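Local coordinates for acyl-coenzyme A oxidase acox-1.1 (Caenorhabditis elegans, PDB 5K3H), which catalyses the FAD-dependent first step of peroxisomal beta-oxidation, desaturating fatty acyl-CoA to (2E)-enoyl-CoA while oxygen is reduced to hydrogen peroxide, at residues S388-V393 against M440-L444; Q502-A507 against E530-A534. One frame throughout, in Å; residues are numbered along the deposited sequence.

Contact 1: S388-V393 against M440-L444; sequences SGLKSV and MLLQL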
ATOM      1  N   SER B 388       5.041  -3.655  22.406  1.00 35.14           N
ATOM      2  CA  SER B 388       4.596  -2.432  21.742  1.00 35.82           C
ATOM      3  C   SER B 388       5.374  -2.205  20.455  1.00 33.62           C
ATOM      4  O   SER B 388       4.799  -1.829  19.427  1.00 35.58           O
ATOM      5  CB  SER B 388       4.779  -1.222  22.664  1.00 38.39           C
ATOM      6  OG  SER B 388       4.495  -1.555  24.010  1.00 44.52           O
ATOM      7  N   GLY B 389       6.691  -2.399  20.504  1.00 27.34           N
ATOM      8  CA  GLY B 389       7.492  -2.287  19.302  1.00 26.50           C
ATOM      9  C   GLY B 389       7.183  -3.380  18.304  1.00 27.12           C
ATOM     10  O   GLY B 389       7.089  -3.122  17.104  1.00 30.10           O
ATOM     11  N   LEU B 390       6.977  -4.607  18.784  1.00 27.20           N
ATOM     12  CA  LEU B 390       6.728  -5.711  17.866  1.00 27.01           C
ATOM     13  C   LEU B 390       5.517  -5.438  16.989  1.00 28.81           C
ATOM     14  O   LEU B 390       5.606  -5.532  15.756  1.00 27.78           O
ATOM     15  CB  LEU B 390       6.538  -7.014  18.635  1.00 26.00           C
ATOM     16  CG  LEU B 390       7.800  -7.738  19.062  1.00 24.30           C
ATOM     17  CD1 LEU B 390       7.392  -8.859  19.995  1.00 23.93           C
ATOM     18  CD2 LEU B 390       8.524  -8.278  17.841  1.00 23.93           C
ATOM     19  N   LYS B 391       4.380  -5.089  17.600  1.00 27.47           N
ATOM     20  CA  LYS B 391       3.192  -4.766  16.815  1.00 30.30           C
ATOM     21  C   LYS B 391       3.491  -3.724  15.738  1.00 28.41           C
ATOM     22  O   LYS B 391       3.104  -3.888  14.575  1.00 29.25           O
ATOM     23  CB  LYS B 391       2.075  -4.273  17.729  1.00 36.14           C
ATOM     24  CG  LYS B 391       1.285  -5.364  18.409  1.00 44.16           C
ATOM     25  CD  LYS B 391       0.282  -4.732  19.387  1.00 50.47           C
ATOM     26  CE  LYS B 391      -0.196  -5.720  20.456  1.00 53.51           C
ATOM     27  NZ  LYS B 391       0.213  -5.284  21.837  1.00 57.18           N
ATOM     28  N   SER B 392       4.187  -2.649  16.103  1.00 29.78           N
ATOM     29  CA  SER B 392       4.445  -1.582  15.140  1.00 29.22           C
ATOM     30  C   SER B 392       5.337  -2.065  13.997  1.00 26.67           C
ATOM     31  O   SER B 392       5.028  -1.845  12.819  1.00 26.65           O
ATOM     32  CB  SER B 392       5.064  -0.381  15.848  1.00 30.98           C
ATOM     33  OG  SER B 392       5.415   0.625  14.917  1.00 31.84           O
ATOM     34  N   VAL B 393       6.460  -2.713  14.326  1.00 24.98           N
ATOM     35  CA  VAL B 393       7.438  -3.085  13.303  1.00 23.81           C
ATOM     36  C   VAL B 393       6.917  -4.246  12.456  1.00 23.70           C
ATOM     37  O   VAL B 393       7.093  -4.272  11.230  1.00 22.79           O
ATOM     38  CB  VAL B 393       8.799  -3.418  13.951  1.00 23.26           C
ATOM     39  CG1 VAL B 393       9.767  -4.055  12.926  1.00 22.89           C
ATOM     40  CG2 VAL B 393       9.394  -2.193  14.586  1.00 23.06           C
ATOM     41  N   MET B 440       2.884   3.341  19.987  1.00 41.31           N
ATOM     42  CA  MET B 440       3.492   2.084  20.404  1.00 41.02           C
ATOM     43  C   MET B 440       5.016   2.196  20.424  1.00 30.96           C
ATOM     44  O   MET B 440       5.663   1.714  21.369  1.00 30.71           O
ATOM     45  CB  MET B 440       3.048   0.922  19.516  1.00 51.94           C
ATOM     46  CG  MET B 440       1.575   0.576  19.595  1.00 59.86           C
ATOM     47  SD  MET B 440       1.124  -0.807  18.507  1.00 79.82           S
ATOM     48  CE  MET B 440       0.845  -0.083  16.886  1.00 78.75           C
ATOM     49  N   LEU B 441       5.612   2.842  19.408  1.00 32.72           N
ATOM     50  CA  LEU B 441       7.069   2.940  19.389  1.00 32.11           C
ATOM     51  C   LEU B 441       7.580   3.878  20.468  1.00 35.43           C
ATOM     52  O   LEU B 441       8.602   3.594  21.103  1.00 34.04           O
ATOM     53  CB  LEU B 441       7.588   3.413  18.033  1.00 29.37           C
ATOM     54  CG  LEU B 441       7.547   2.405  16.905  1.00 28.71           C
ATOM     55  CD1 LEU B 441       7.918   3.122  15.629  1.00 28.67           C
ATOM     56  CD2 LEU B 441       8.463   1.216  17.187  1.00 29.65           C
ATOM     57  N   LEU B 442       6.888   4.993  20.704  1.00 32.76           N
ATOM     58  CA  LEU B 442       7.367   5.923  21.723  1.00 34.22           C
ATOM     59  C   LEU B 442       7.131   5.382  23.146  1.00 32.37           C
ATOM     60  O   LEU B 442       7.844   5.778  24.078  1.00 33.49           O
ATOM     61  CB  LEU B 442       6.737   7.305  21.461  1.00 35.81           C
ATOM     62  CG  LEU B 442       7.361   8.143  20.307  1.00 35.53           C
ATOM     63  CD1 LEU B 442       6.570   9.392  19.985  1.00 35.34           C
ATOM     64  CD2 LEU B 442       8.774   8.572  20.636  1.00 31.25           C
ATOM     65  N   GLN B 443       6.198   4.446  23.326  1.00 33.69           N
ATOM     66  CA  GLN B 443       6.113   3.729  24.593  1.00 32.78           C
ATOM     67  C   GLN B 443       7.347   2.850  24.834  1.00 29.16           C
ATOM     68  O   GLN B 443       7.865   2.787  25.957  1.00 31.83           O
ATOM     69  CB  GLN B 443       4.851   2.884  24.603  1.00 38.49           C
ATOM     70  CG  GLN B 443       4.702   1.985  25.801  1.00 47.26           C
ATOM     71  CD  GLN B 443       3.314   1.419  25.851  1.00 57.46           C
ATOM     72  OE1 GLN B 443       3.114   0.237  26.160  1.00 65.22           O
ATOM     73  NE2 GLN B 443       2.331   2.256  25.510  1.00 59.27           N
ATOM     74  N   LEU B 444       7.824   2.141  23.803  1.00 30.67           N
ATOM     75  CA  LEU B 444       9.108   1.451  23.920  1.00 27.85           C
ATOM     76  C   LEU B 444      10.246   2.446  24.120  1.00 26.99           C
ATOM     77  O   LEU B 444      11.195   2.179  24.869  1.00 23.57           O
ATOM     78  CB  LEU B 444       9.350   0.574  22.683  1.00 27.08           C
ATOM     79  CG  LEU B 444      10.707  -0.121  22.468  1.00 27.71           C
ATOM     80  CD1 LEU B 444      11.132  -0.952  23.669  1.00 25.51           C
ATOM     81  CD2 LEU B 444      10.633  -1.001  21.222  1.00 27.62           C
TER
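Met440 lies across one flank of helix 382-408, and its side chain can be traced atom by atom over Ser388, Lys391 and Ser392. Its CB rests on the backbone carbonyl of Ser388, 3.3 Å from Ser388 O, and CG remains near that same oxygen. The sulfur then reaches Lys391, with Met440 SD 3.7 Å from Lys391 CB, and the two side chains cross at about a right angle while the amino end of the lysine leads away. A bend at chi3 (-84°) turns CE in toward the backbone of Ser392, where it ends 4.3 Å from Ser392 CA.

Beside this chain the close approach of the helices is consistent with the missing side chain of Gly389: Leu444 CD2 packs 3.9 Å from Gly389 CA, and a CB modelled on the glycine would lie only 2.6 Å from that methyl. Leu441 fills the next position, its CG 3.4 Å from Ser392 OG and its CD2 lying loosely against Val393 CG2. Cutting this leucine back to an alanine removes the branched end over the Ser392 hydroxyl and would probably leave a gap facing Ser392 and Val393. At the other end, Ser388 OG lies 3.1 Å from Gln443 OE1, although its hydrogen bond goes back along its own helix to His384 O.

The pairing is thus mainly steric, a glycine and two serines bringing one helix face near the methionine and leucines of the other. The segment axes approach to 8.0 Å at 145°, an antiparallel helix pair within the C-alpha1 region of the acyl-CoA oxidase fold, on the edge of the ATP site that the dimer partners share, to which Ser392 contributes.

Contact 2: Q502-A507 against E530-A534; sequences QTLKAA and ELNRA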
ATOM      1  N   GLN B 502      22.347   3.803  18.725  1.00 22.09           N
ATOM      2  CA  GLN B 502      21.224   4.697  18.431  1.00 21.51           C
ATOM      3  C   GLN B 502      20.375   4.951  19.678  1.00 20.85           C
ATOM      4  O   GLN B 502      19.804   6.038  19.835  1.00 20.69           O
ATOM      5  CB  GLN B 502      20.380   4.120  17.282  1.00 21.30           C
ATOM      6  CG  GLN B 502      19.186   4.967  16.851  1.00 21.66           C
ATOM      7  CD  GLN B 502      19.555   6.349  16.280  1.00 22.39           C
ATOM      8  OE1 GLN B 502      20.634   6.550  15.704  1.00 24.44           O
ATOM      9  NE2 GLN B 502      18.637   7.307  16.429  1.00 22.82           N
ATOM     10  N   THR B 503      20.277   3.972  20.570  1.00 21.14           N
ATOM     11  CA  THR B 503      19.551   4.182  21.819  1.00 21.57           C
ATOM     12  C   THR B 503      20.227   5.233  22.695  1.00 22.51           C
ATOM     13  O   THR B 503      19.564   6.137  23.226  1.00 22.33           O
ATOM     14  CB  THR B 503      19.405   2.861  22.563  1.00 21.73           C
ATOM     15  OG1 THR B 503      18.548   2.004  21.805  1.00 20.83           O
ATOM     16  CG2 THR B 503      18.837   3.074  23.954  1.00 22.06           C
ATOM     17  N   LEU B 504      21.539   5.109  22.901  1.00 23.33           N
ATOM     18  CA  LEU B 504      22.230   6.075  23.750  1.00 23.17           C
ATOM     19  C   LEU B 504      22.300   7.450  23.082  1.00 23.36           C
ATOM     20  O   LEU B 504      22.197   8.486  23.756  1.00 21.63           O
ATOM     21  CB  LEU B 504      23.631   5.562  24.080  1.00 23.85           C
ATOM     22  CG  LEU B 504      23.705   4.142  24.665  1.00 25.67           C
ATOM     23  CD1 LEU B 504      25.170   3.742  24.860  1.00 25.49           C
ATOM     24  CD2 LEU B 504      22.906   3.928  25.956  1.00 26.08           C
ATOM     25  N   LYS B 505      22.486   7.483  21.759  1.00 20.93           N
ATOM     26  CA  LYS B 505      22.550   8.765  21.068  1.00 23.05           C
ATOM     27  C   LYS B 505      21.236   9.524  21.221  1.00 23.15           C
ATOM     28  O   LYS B 505      21.217  10.689  21.649  1.00 24.92           O
ATOM     29  CB  LYS B 505      22.866   8.535  19.592  1.00 26.12           C
ATOM     30  CG  LYS B 505      22.899   9.807  18.786  1.00 29.49           C
ATOM     31  CD  LYS B 505      23.053   9.561  17.295  1.00 34.15           C
ATOM     32  CE  LYS B 505      23.039  10.892  16.539  1.00 37.82           C
ATOM     33  NZ  LYS B 505      23.614  10.749  15.187  1.00 45.15           N
ATOM     34  N   ALA B 506      20.116   8.843  20.971  1.00 25.19           N
ATOM     35  CA  ALA B 506      18.816   9.493  21.064  1.00 25.75           C
ATOM     36  C   ALA B 506      18.500   9.907  22.492  1.00 25.33           C
ATOM     37  O   ALA B 506      17.968  10.998  22.719  1.00 23.27           O
ATOM     38  CB  ALA B 506      17.731   8.554  20.541  1.00 25.67           C
ATOM     39  N   ALA B 507      18.831   9.064  23.471  1.00 25.86           N
ATOM     40  CA  ALA B 507      18.573   9.439  24.860  1.00 25.44           C
ATOM     41  C   ALA B 507      19.417  10.646  25.267  1.00 24.67           C
ATOM     42  O   ALA B 507      18.912  11.587  25.895  1.00 24.99           O
ATOM     43  CB  ALA B 507      18.799   8.234  25.781  1.00 24.95           C
ATOM     44  N   GLU B 530      14.434  10.468  16.346  1.00 22.60           N
ATOM     45  CA  GLU B 530      15.599   9.674  16.728  1.00 23.50           C
ATOM     46  C   GLU B 530      15.223   8.612  17.752  1.00 24.35           C
ATOM     47  O   GLU B 530      15.795   7.521  17.748  1.00 24.31           O
ATOM     48  CB  GLU B 530      16.707  10.586  17.292  1.00 23.28           C
ATOM     49  CG  GLU B 530      17.288  11.593  16.287  1.00 24.02           C
ATOM     50  CD  GLU B 530      18.081  10.952  15.151  1.00 25.87           C
ATOM     51  OE1 GLU B 530      18.873  10.048  15.421  1.00 28.08           O
ATOM     52  OE2 GLU B 530      17.932  11.351  13.981  1.00 28.20           O
ATOM     53  N   LEU B 531      14.284   8.918  18.647  1.00 21.43           N
ATOM     54  CA  LEU B 531      13.896   7.958  19.672  1.00 22.25           C
ATOM     55  C   LEU B 531      13.171   6.769  19.064  1.00 22.35           C
ATOM     56  O   LEU B 531      13.350   5.637  19.513  1.00 22.57           O
ATOM     57  CB  LEU B 531      13.015   8.640  20.719  1.00 23.42           C
ATOM     58  CG  LEU B 531      13.632   9.702  21.646  1.00 23.78           C
ATOM     59  CD1 LEU B 531      12.535  10.554  22.331  1.00 25.14           C
ATOM     60  CD2 LEU B 531      14.549   9.040  22.681  1.00 23.46           C
ATOM     61  N   ASN B 532      12.346   7.004  18.039  1.00 24.65           N
ATOM     62  CA  ASN B 532      11.655   5.899  17.379  1.00 24.30           C
ATOM     63  C   ASN B 532      12.608   5.006  16.606  1.00 23.77           C
ATOM     64  O   ASN B 532      12.412   3.783  16.556  1.00 23.73           O
ATOM     65  CB  ASN B 532      10.586   6.419  16.429  1.00 23.82           C
ATOM     66  CG  ASN B 532       9.314   6.716  17.120  1.00 23.43           C
ATOM     67  OD1 ASN B 532       9.185   6.515  18.326  1.00 22.79           O
ATOM     68  ND2 ASN B 532       8.330   7.142  16.358  1.00 24.05           N
ATOM     69  N   ARG B 533      13.617   5.602  15.956  1.00 19.47           N
ATOM     70  CA  ARG B 533      14.631   4.807  15.275  1.00 19.83           C
ATOM     71  C   ARG B 533      15.250   3.788  16.224  1.00 19.58           C
ATOM     72  O   ARG B 533      15.468   2.628  15.850  1.00 20.56           O
ATOM     73  CB  ARG B 533      15.703   5.726  14.682  1.00 21.38           C
ATOM     74  CG  ARG B 533      15.235   6.512  13.465  1.00 23.12           C
ATOM     75  CD  ARG B 533      16.261   7.539  12.938  1.00 27.43           C
ATOM     76  NE  ARG B 533      15.732   8.161  11.717  1.00 31.21           N
ATOM     77  CZ  ARG B 533      16.094   9.342  11.233  1.00 36.38           C
ATOM     78  NH1 ARG B 533      17.014  10.067  11.857  1.00 43.77           N
ATOM     79  NH2 ARG B 533      15.524   9.804  10.126  1.00 44.04           N
ATOM     80  N   ALA B 534      15.516   4.201  17.465  1.00 20.94           N
ATOM     81  CA  ALA B 534      16.087   3.298  18.454  1.00 19.98           C
ATOM     82  C   ALA B 534      15.129   2.164  18.798  1.00 20.30           C
ATOM     83  O   ALA B 534      15.552   1.011  18.975  1.00 20.67           O
ATOM     84  CB  ALA B 534      16.444   4.085  19.703  1.00 19.69           C
TER
HETATM   85  O   HOH W   1      21.190   8.849  14.064  1.00 32.80           O
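Gln502 extends toward helix 520-553 with CG anti to the backbone N (chi1 -179°), then folds at chi2 (63°) to carry its amide to Glu530, whose own chain bends at chi2 (-67°) to bring the carboxylate back to meet it. Gln502 NE2 gives both its hydrogens to this one residue: a nearly straight bond of 2.9 Å to Glu530 OE1, met from above the carboxylate plane, and another of 3.1 Å to the backbone carbonyl Glu530 O. Both acceptors lie in the amide plane, so the amide's rotation is fixed. A water completes a ring, donating to Gln502 OE1 and to Glu530 OE1.

Beside this polar grip, the antiparallel helices of the C-terminal helical domain pack through alanines: Ala506 CB touches Glu530 O at 3.6 Å and Leu531 CD2 at 3.9 Å, while Ala534 CB lies 3.6 Å from Thr503 OG1, a hydroxyl hydrogen-bonded to Ala499 O in its own helix.

The far carboxylate oxygen has different partners, Arg533 NH1 in a 2.6 Å salt bridge with Glu530 OE2, and a hydrogen bond with Tyr601 OH of the second subunit. Arg533 belongs to the shared ATP site and packs on Tyr581, another residue of that site. Lys505 forms a salt bridge with Asp594 of the second subunit.

Contact 1 closes before contact 2 opens along the chain, and the two are about 14 Å apart between centres. Contact 1 joins helices 382-408 and 437-456 in the C-alpha1 domain; contact 2 joins the next helix, 489-515, to helix 520-553 in the C-terminal helical domain. The two meet where helix 437-456 packs on helix 520-553: Asn532 OD1 lies 3.5 Å from Leu441 CB, and Leu442 packs on Leu531, so the two helix pairs pack against each other through helices 437-456 and 520-553. Both contacts hold residues of the ATP site shared between the dimer partners, and contact 2 also touches the second subunit, consistent with a nucleotide site built at the dimer interface.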